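Local coordinates for flagellar motor switch protein FliG (Thermotoga maritima, PDB 3AJC) that probably forms part of the switch complex at the base of the flagellar basal body, which interacts with chemotaxis proteins and contacts components setting the direction of rotation, at residues G90-L102 and E120-F132. Residues are numbered along the deposited sequence; the frame is centred on the assembly and turned at random.
Sequences GGIDTAAEIMNNL and ELADEIRRRMFVF
Ala96 of helix 92-100 faces Arg128 and Met129 where this helix and segment 120-128 of helix 119-128 cross at -66°, their axes approaching to 8.4 Å. At this steep angle the helices interlock by knobs-into-holes packing in both directions: Ile92 enters a hole made by Leu121, Glu124, Ile125 and Arg128, while Ile125 fills one lined by Ile92, Ala95, Ala96 and Met99. The two branches of Ile92 divide the work. CG2, anti to the backbone N, lies against Arg128 CG at 3.3 Å, whereas CD1 meets Leu121 CD1 in a tight 3.4 Å contact. The small Ala96 side chain is consistent with the close approach, its CB resting 3.6 Å from Arg128 O. Charge closes one margin: Asp93 OD2 lies over a face of the Arg128 guanidinium, 2.7 Å from NH1, in a salt bridge whose two planes are 24° apart. Beyond the crossing, the side chains of Asn100 and Met129 lie alongside each other, pointing opposite ways. Asn100 ND2 gives a bent hydrogen bond of 3.0 Å to Met129 O, while Met129 CE touches both Asn100 OD1 and Met99 CB. A leucine in place of Asn100 has no side-chain N-H to offer Met129 O, and the chain around Met129 would probably be less firmly tied to helix 92-100. The pair illustrates helix-helix packing within the all-helical middle and C-terminal portion of FliG: helix 104-117 connects the two and touches Met99 and Met129, helices 37-46 and 49-60 pack against helix 92-100, and helix 194-213 receives Arg127 and Phe130.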
ATOM      1  N   GLY A  90      -5.008   8.209  -7.813  1.00 59.02           N
ATOM      2  CA  GLY A  90      -6.046   7.216  -7.594  1.00 56.35           C
ATOM      3  C   GLY A  90      -5.444   5.844  -7.828  1.00 55.02           C
ATOM      4  O   GLY A  90      -4.221   5.708  -7.862  1.00 55.39           O
ATOM      5  N   GLY A  91      -6.278   4.822  -7.981  1.00 53.24           N
ATOM      6  CA  GLY A  91      -5.749   3.491  -8.227  1.00 52.39           C
ATOM      7  C   GLY A  91      -5.742   2.526  -7.051  1.00 52.33           C
ATOM      8  O   GLY A  91      -6.140   2.865  -5.933  1.00 51.31           O
ATOM      9  N   ILE A  92      -5.268   1.312  -7.318  1.00 50.97           N
ATOM     10  CA  ILE A  92      -5.197   0.253  -6.317  1.00 50.88           C
ATOM     11  C   ILE A  92      -4.252   0.560  -5.157  1.00 49.10           C
ATOM     12  O   ILE A  92      -4.571   0.266  -4.010  1.00 48.13           O
ATOM     13  CB  ILE A  92      -4.766  -1.090  -6.961  1.00 52.26           C
ATOM     14  CG1 ILE A  92      -5.721  -1.447  -8.104  1.00 52.85           C
ATOM     15  CG2 ILE A  92      -4.751  -2.199  -5.913  1.00 51.42           C
ATOM     16  CD1 ILE A  92      -7.179  -1.528  -7.691  1.00 53.10           C
ATOM     17  N   ASP A  93      -3.091   1.133  -5.450  1.00 47.27           N
ATOM     18  CA  ASP A  93      -2.130   1.464  -4.400  1.00 46.43           C
ATOM     19  C   ASP A  93      -2.690   2.497  -3.412  1.00 43.18           C
ATOM     20  O   ASP A  93      -2.555   2.357  -2.199  1.00 40.72           O
ATOM     21  CB  ASP A  93      -0.832   1.976  -5.025  1.00 50.28           C
ATOM     22  CG  ASP A  93       0.226   0.890  -5.128  1.00 55.03           C
ATOM     23  OD1 ASP A  93       0.828   0.545  -4.084  1.00 57.88           O
ATOM     24  OD2 ASP A  93       0.446   0.372  -6.246  1.00 56.19           O
ATOM     25  N   THR A  94      -3.315   3.538  -3.941  1.00 40.47           N
ATOM     26  CA  THR A  94      -3.914   4.566  -3.105  1.00 38.11           C
ATOM     27  C   THR A  94      -4.932   3.916  -2.162  1.00 34.82           C
ATOM     28  O   THR A  94      -4.871   4.094  -0.943  1.00 34.00           O
ATOM     29  CB  THR A  94      -4.626   5.610  -3.972  1.00 37.93           C
ATOM     30  OG1 THR A  94      -3.687   6.154  -4.901  1.00 39.08           O
ATOM     31  CG2 THR A  94      -5.201   6.737  -3.114  1.00 37.16           C
ATOM     32  N   ALA A  95      -5.857   3.156  -2.742  1.00 31.40           N
ATOM     33  CA  ALA A  95      -6.894   2.471  -1.982  1.00 30.23           C
ATOM     34  C   ALA A  95      -6.314   1.593  -0.871  1.00 29.27           C
ATOM     35  O   ALA A  95      -6.755   1.665   0.278  1.00 30.00           O
ATOM     36  CB  ALA A  95      -7.752   1.634  -2.919  1.00 25.68           C
ATOM     37  N   ALA A  96      -5.328   0.772  -1.222  1.00 26.25           N
ATOM     38  CA  ALA A  96      -4.683  -0.124  -0.273  1.00 26.98           C
ATOM     39  C   ALA A  96      -4.025   0.638   0.877  1.00 26.91           C
ATOM     40  O   ALA A  96      -4.056   0.194   2.027  1.00 24.28           O
ATOM     41  CB  ALA A  96      -3.634  -0.995  -1.000  1.00 24.44           C
ATOM     42  N   GLU A  97      -3.409   1.768   0.546  1.00 28.30           N
ATOM     43  CA  GLU A  97      -2.736   2.603   1.531  1.00 31.06           C
ATOM     44  C   GLU A  97      -3.765   3.201   2.488  1.00 30.40           C
ATOM     45  O   GLU A  97      -3.519   3.323   3.687  1.00 28.10           O
ATOM     46  CB  GLU A  97      -1.940   3.711   0.822  1.00 33.04           C
ATOM     47  CG  GLU A  97      -0.551   3.262   0.337  1.00 39.48           C
ATOM     48  CD  GLU A  97       0.011   4.109  -0.809  1.00 42.21           C
ATOM     49  OE1 GLU A  97      -0.174   5.344  -0.806  1.00 47.44           O
ATOM     50  OE2 GLU A  97       0.657   3.535  -1.713  1.00 43.49           O
ATOM     51  N   ILE A  98      -4.924   3.565   1.950  1.00 29.30           N
ATOM     52  CA  ILE A  98      -5.990   4.135   2.765  1.00 27.51           C
ATOM     53  C   ILE A  98      -6.541   3.040   3.683  1.00 27.31           C
ATOM     54  O   ILE A  98      -6.764   3.265   4.875  1.00 24.99           O
ATOM     55  CB  ILE A  98      -7.115   4.690   1.870  1.00 27.73           C
ATOM     56  CG1 ILE A  98      -6.577   5.899   1.086  1.00 28.23           C
ATOM     57  CG2 ILE A  98      -8.344   5.019   2.708  1.00 23.59           C
ATOM     58  CD1 ILE A  98      -7.573   6.556   0.153  1.00 29.78           C
ATOM     59  N   MET A  99      -6.721   1.842   3.128  1.00 25.73           N
ATOM     60  CA  MET A  99      -7.239   0.727   3.900  1.00 26.24           C
ATOM     61  C   MET A  99      -6.291   0.366   5.055  1.00 25.38           C
ATOM     62  O   MET A  99      -6.734   0.011   6.148  1.00 24.39           O
ATOM     63  CB  MET A  99      -7.462  -0.484   2.983  1.00 26.60           C
ATOM     64  CG  MET A  99      -8.614  -0.327   1.975  1.00 27.40           C
ATOM     65  SD  MET A  99     -10.264  -0.492   2.721  1.00 25.17           S
ATOM     66  CE  MET A  99     -10.497  -2.266   2.647  1.00 25.52           C
ATOM     67  N   ASN A 100      -4.990   0.465   4.820  1.00 25.58           N
ATOM     68  CA  ASN A 100      -4.026   0.140   5.873  1.00 26.98           C
ATOM     69  C   ASN A 100      -4.096   1.145   7.032  1.00 27.20           C
ATOM     70  O   ASN A 100      -3.849   0.801   8.189  1.00 26.05           O
ATOM     71  CB  ASN A 100      -2.604   0.105   5.312  1.00 22.79           C
ATOM     72  CG  ASN A 100      -2.275  -1.205   4.633  1.00 24.95           C
ATOM     73  OD1 ASN A 100      -2.702  -2.273   5.070  1.00 28.68           O
ATOM     74  ND2 ASN A 100      -1.490  -1.134   3.570  1.00 27.86           N
ATOM     75  N   ASN A 101      -4.453   2.384   6.717  1.00 27.30           N
ATOM     76  CA  ASN A 101      -4.537   3.424   7.732  1.00 27.38           C
ATOM     77  C   ASN A 101      -5.902   3.599   8.373  1.00 28.41           C
ATOM     78  O   ASN A 101      -6.074   4.474   9.220  1.00 30.44           O
ATOM     79  CB  ASN A 101      -4.075   4.751   7.140  1.00 29.33           C
ATOM     80  CG  ASN A 101      -2.594   4.763   6.848  1.00 33.01           C
ATOM     81  OD1 ASN A 101      -1.765   4.756   7.770  1.00 31.45           O
ATOM     82  ND2 ASN A 101      -2.246   4.765   5.565  1.00 33.33           N
ATOM     83  N   LEU A 102      -6.880   2.794   7.959  1.00 26.53           N
ATOM     84  CA  LEU A 102      -8.210   2.871   8.552  1.00 26.59           C
ATOM     85  C   LEU A 102      -8.158   2.069   9.839  1.00 27.16           C
ATOM     86  O   LEU A 102      -7.225   1.294  10.054  1.00 29.20           O
ATOM     87  CB  LEU A 102      -9.267   2.230   7.640  1.00 25.27           C
ATOM     88  CG  LEU A 102      -9.974   3.018   6.528  1.00 27.39           C
ATOM     89  CD1 LEU A 102     -10.956   2.075   5.783  1.00 21.56           C
ATOM     90  CD2 LEU A 102     -10.725   4.204   7.119  1.00 23.05           C
ATOM     91  N   GLU A 120     -12.783  -9.661  -7.303  1.00 49.67           N
ATOM     92  CA  GLU A 120     -11.470  -9.503  -7.922  1.00 50.64           C
ATOM     93  C   GLU A 120     -10.763  -8.254  -7.432  1.00 49.32           C
ATOM     94  O   GLU A 120      -9.606  -8.310  -7.004  1.00 49.53           O
ATOM     95  CB  GLU A 120     -11.594  -9.435  -9.447  1.00 54.13           C
ATOM     96  CG  GLU A 120     -10.748 -10.465 -10.189  1.00 59.63           C
ATOM     97  CD  GLU A 120      -9.266 -10.361  -9.876  1.00 61.53           C
ATOM     98  OE1 GLU A 120      -8.661  -9.309 -10.179  1.00 63.87           O
ATOM     99  OE2 GLU A 120      -8.707 -11.336  -9.327  1.00 62.88           O
ATOM    100  N   LEU A 121     -11.457  -7.125  -7.513  1.00 46.70           N
ATOM    101  CA  LEU A 121     -10.901  -5.853  -7.080  1.00 43.05           C
ATOM    102  C   LEU A 121     -10.484  -5.962  -5.616  1.00 42.15           C
ATOM    103  O   LEU A 121      -9.461  -5.410  -5.198  1.00 41.00           O
ATOM    104  CB  LEU A 121     -11.941  -4.745  -7.256  1.00 40.78           C
ATOM    105  CG  LEU A 121     -11.561  -3.355  -6.730  1.00 42.06           C
ATOM    106  CD1 LEU A 121     -10.304  -2.871  -7.421  1.00 42.73           C
ATOM    107  CD2 LEU A 121     -12.703  -2.384  -6.949  1.00 39.72           C
ATOM    108  N   ALA A 122     -11.287  -6.682  -4.841  1.00 39.08           N
ATOM    109  CA  ALA A 122     -11.001  -6.862  -3.432  1.00 41.36           C
ATOM    110  C   ALA A 122      -9.653  -7.560  -3.301  1.00 42.59           C
ATOM    111  O   ALA A 122      -8.820  -7.177  -2.480  1.00 41.73           O
ATOM    112  CB  ALA A 122     -12.100  -7.692  -2.771  1.00 37.45           C
ATOM    113  N   ASP A 123      -9.441  -8.572  -4.137  1.00 43.92           N
ATOM    114  CA  ASP A 123      -8.206  -9.340  -4.113  1.00 45.09           C
ATOM    115  C   ASP A 123      -7.012  -8.498  -4.543  1.00 43.65           C
ATOM    116  O   ASP A 123      -5.910  -8.668  -4.030  1.00 43.72           O
ATOM    117  CB  ASP A 123      -8.342 -10.585  -4.999  1.00 49.74           C
ATOM    118  CG  ASP A 123      -7.296 -11.645  -4.684  1.00 54.03           C
ATOM    119  OD1 ASP A 123      -6.220 -11.652  -5.328  1.00 56.03           O
ATOM    120  OD2 ASP A 123      -7.549 -12.468  -3.777  1.00 55.31           O
ATOM    121  N   GLU A 124      -7.226  -7.586  -5.482  1.00 41.92           N
ATOM    122  CA  GLU A 124      -6.147  -6.721  -5.927  1.00 43.28           C
ATOM    123  C   GLU A 124      -5.734  -5.798  -4.780  1.00 42.27           C
ATOM    124  O   GLU A 124      -4.544  -5.580  -4.539  1.00 42.42           O
ATOM    125  CB  GLU A 124      -6.591  -5.890  -7.140  1.00 44.94           C
ATOM    126  CG  GLU A 124      -6.445  -6.612  -8.476  1.00 50.16           C
ATOM    127  CD  GLU A 124      -7.215  -5.947  -9.613  1.00 53.81           C
ATOM    128  OE1 GLU A 124      -7.061  -4.719  -9.828  1.00 55.85           O
ATOM    129  OE2 GLU A 124      -7.973  -6.661 -10.304  1.00 54.88           O
ATOM    130  N   ILE A 125      -6.724  -5.273  -4.062  1.00 41.92           N
ATOM    131  CA  ILE A 125      -6.470  -4.353  -2.952  1.00 39.65           C
ATOM    132  C   ILE A 125      -5.783  -5.040  -1.774  1.00 38.51           C
ATOM    133  O   ILE A 125      -4.814  -4.531  -1.218  1.00 36.00           O
ATOM    134  CB  ILE A 125      -7.797  -3.686  -2.478  1.00 39.11           C
ATOM    135  CG1 ILE A 125      -8.394  -2.873  -3.638  1.00 37.74           C
ATOM    136  CG2 ILE A 125      -7.539  -2.784  -1.265  1.00 34.53           C
ATOM    137  CD1 ILE A 125      -9.719  -2.193  -3.349  1.00 32.82           C
ATOM    138  N   ARG A 126      -6.291  -6.205  -1.405  1.00 39.38           N
ATOM    139  CA  ARG A 126      -5.727  -6.947  -0.303  1.00 42.14           C
ATOM    140  C   ARG A 126      -4.245  -7.214  -0.548  1.00 43.19           C
ATOM    141  O   ARG A 126      -3.402  -6.896   0.301  1.00 42.06           O
ATOM    142  CB  ARG A 126      -6.482  -8.259  -0.135  1.00 45.61           C
ATOM    143  CG  ARG A 126      -6.170  -8.994   1.150  1.00 50.10           C
ATOM    144  CD  ARG A 126      -6.849 -10.346   1.187  1.00 54.44           C
ATOM    145  NE  ARG A 126      -7.233 -10.809  -0.144  1.00 61.03           N
ATOM    146  CZ  ARG A 126      -8.382 -10.499  -0.742  1.00 63.37           C
ATOM    147  NH1 ARG A 126      -9.266  -9.722  -0.125  1.00 64.55           N
ATOM    148  NH2 ARG A 126      -8.652 -10.968  -1.954  1.00 64.33           N
ATOM    149  N   ARG A 127      -3.923  -7.782  -1.708  1.00 42.44           N
ATOM    150  CA  ARG A 127      -2.529  -8.070  -2.028  1.00 43.77           C
ATOM    151  C   ARG A 127      -1.676  -6.804  -2.075  1.00 42.51           C
ATOM    152  O   ARG A 127      -0.488  -6.845  -1.774  1.00 41.80           O
ATOM    153  CB  ARG A 127      -2.425  -8.852  -3.347  1.00 45.79           C
ATOM    154  CG  ARG A 127      -2.835 -10.325  -3.190  1.00 49.09           C
ATOM    155  CD  ARG A 127      -2.610 -11.165  -4.454  1.00 51.92           C
ATOM    156  NE  ARG A 127      -3.470 -10.757  -5.567  1.00 53.92           N
ATOM    157  CZ  ARG A 127      -3.135  -9.862  -6.493  1.00 54.01           C
ATOM    158  NH1 ARG A 127      -1.949  -9.272  -6.457  1.00 55.15           N
ATOM    159  NH2 ARG A 127      -3.995  -9.544  -7.449  1.00 54.02           N
ATOM    160  N   ARG A 128      -2.277  -5.676  -2.439  1.00 40.47           N
ATOM    161  CA  ARG A 128      -1.530  -4.425  -2.481  1.00 39.67           C
ATOM    162  C   ARG A 128      -1.355  -3.820  -1.085  1.00 36.89           C
ATOM    163  O   ARG A 128      -0.592  -2.871  -0.911  1.00 35.34           O
ATOM    164  CB  ARG A 128      -2.229  -3.411  -3.388  1.00 42.59           C
ATOM    165  CG  ARG A 128      -1.930  -3.595  -4.855  1.00 50.19           C
ATOM    166  CD  ARG A 128      -0.440  -3.454  -5.107  1.00 53.02           C
ATOM    167  NE  ARG A 128      -0.129  -3.434  -6.531  1.00 58.69           N
ATOM    168  CZ  ARG A 128      -0.552  -2.501  -7.376  1.00 60.30           C
ATOM    169  NH1 ARG A 128      -1.310  -1.503  -6.942  1.00 63.78           N
ATOM    170  NH2 ARG A 128      -0.217  -2.561  -8.657  1.00 63.26           N
ATOM    171  N   MET A 129      -2.061  -4.373  -0.103  1.00 34.51           N
ATOM    172  CA  MET A 129      -1.997  -3.886   1.281  1.00 35.28           C
ATOM    173  C   MET A 129      -0.793  -4.405   2.076  1.00 33.74           C
ATOM    174  O   MET A 129      -0.519  -3.940   3.181  1.00 33.71           O
ATOM    175  CB  MET A 129      -3.285  -4.259   2.027  1.00 31.34           C
ATOM    176  CG  MET A 129      -4.469  -3.346   1.725  1.00 32.72           C
ATOM    177  SD  MET A 129      -5.992  -3.944   2.483  1.00 32.72           S
ATOM    178  CE  MET A 129      -5.693  -3.537   4.249  1.00 31.99           C
ATOM    179  N   PHE A 130      -0.087  -5.372   1.502  1.00 33.68           N
ATOM    180  CA  PHE A 130       1.075  -5.985   2.138  1.00 30.48           C
ATOM    181  C   PHE A 130       2.124  -4.939   2.519  1.00 28.78           C
ATOM    182  O   PHE A 130       2.564  -4.159   1.674  1.00 29.47           O
ATOM    183  CB  PHE A 130       1.696  -7.004   1.167  1.00 32.93           C
ATOM    184  CG  PHE A 130       2.629  -7.983   1.827  1.00 33.66           C
ATOM    185  CD1 PHE A 130       2.142  -9.171   2.361  1.00 31.41           C
ATOM    186  CD2 PHE A 130       3.984  -7.702   1.947  1.00 32.14           C
ATOM    187  CE1 PHE A 130       2.983 -10.061   3.012  1.00 32.38           C
ATOM    188  CE2 PHE A 130       4.845  -8.591   2.602  1.00 34.43           C
ATOM    189  CZ  PHE A 130       4.342  -9.774   3.133  1.00 32.84           C
ATOM    190  N   VAL A 131       2.500  -4.895   3.793  1.00 26.71           N
ATOM    191  CA  VAL A 131       3.540  -3.965   4.232  1.00 28.15           C
ATOM    192  C   VAL A 131       4.747  -4.798   4.649  1.00 28.22           C
ATOM    193  O   VAL A 131       4.644  -6.012   4.813  1.00 29.13           O
ATOM    194  CB  VAL A 131       3.101  -3.075   5.430  1.00 28.81           C
ATOM    195  CG1 VAL A 131       1.982  -2.139   4.988  1.00 28.06           C
ATOM    196  CG2 VAL A 131       2.689  -3.936   6.619  1.00 27.05           C
ATOM    197  N   PHE A 132       5.885  -4.148   4.833  1.00 28.09           N
ATOM    198  CA  PHE A 132       7.093  -4.878   5.185  1.00 29.70           C
ATOM    199  C   PHE A 132       6.960  -5.786   6.400  1.00 28.12           C
ATOM    200  O   PHE A 132       7.448  -6.906   6.369  1.00 26.49           O
ATOM    201  CB  PHE A 132       8.269  -3.920   5.381  1.00 28.98           C
ATOM    202  CG  PHE A 132       9.606  -4.595   5.323  1.00 30.69           C
ATOM    203  CD1 PHE A 132      10.047  -5.195   4.141  1.00 29.52           C
ATOM    204  CD2 PHE A 132      10.425  -4.645   6.448  1.00 30.35           C
ATOM    205  CE1 PHE A 132      11.300  -5.839   4.084  1.00 30.62           C
ATOM    206  CE2 PHE A 132      11.667  -5.281   6.404  1.00 31.57           C
ATOM    207  CZ  PHE A 132      12.107  -5.882   5.222  1.00 31.48           C
TER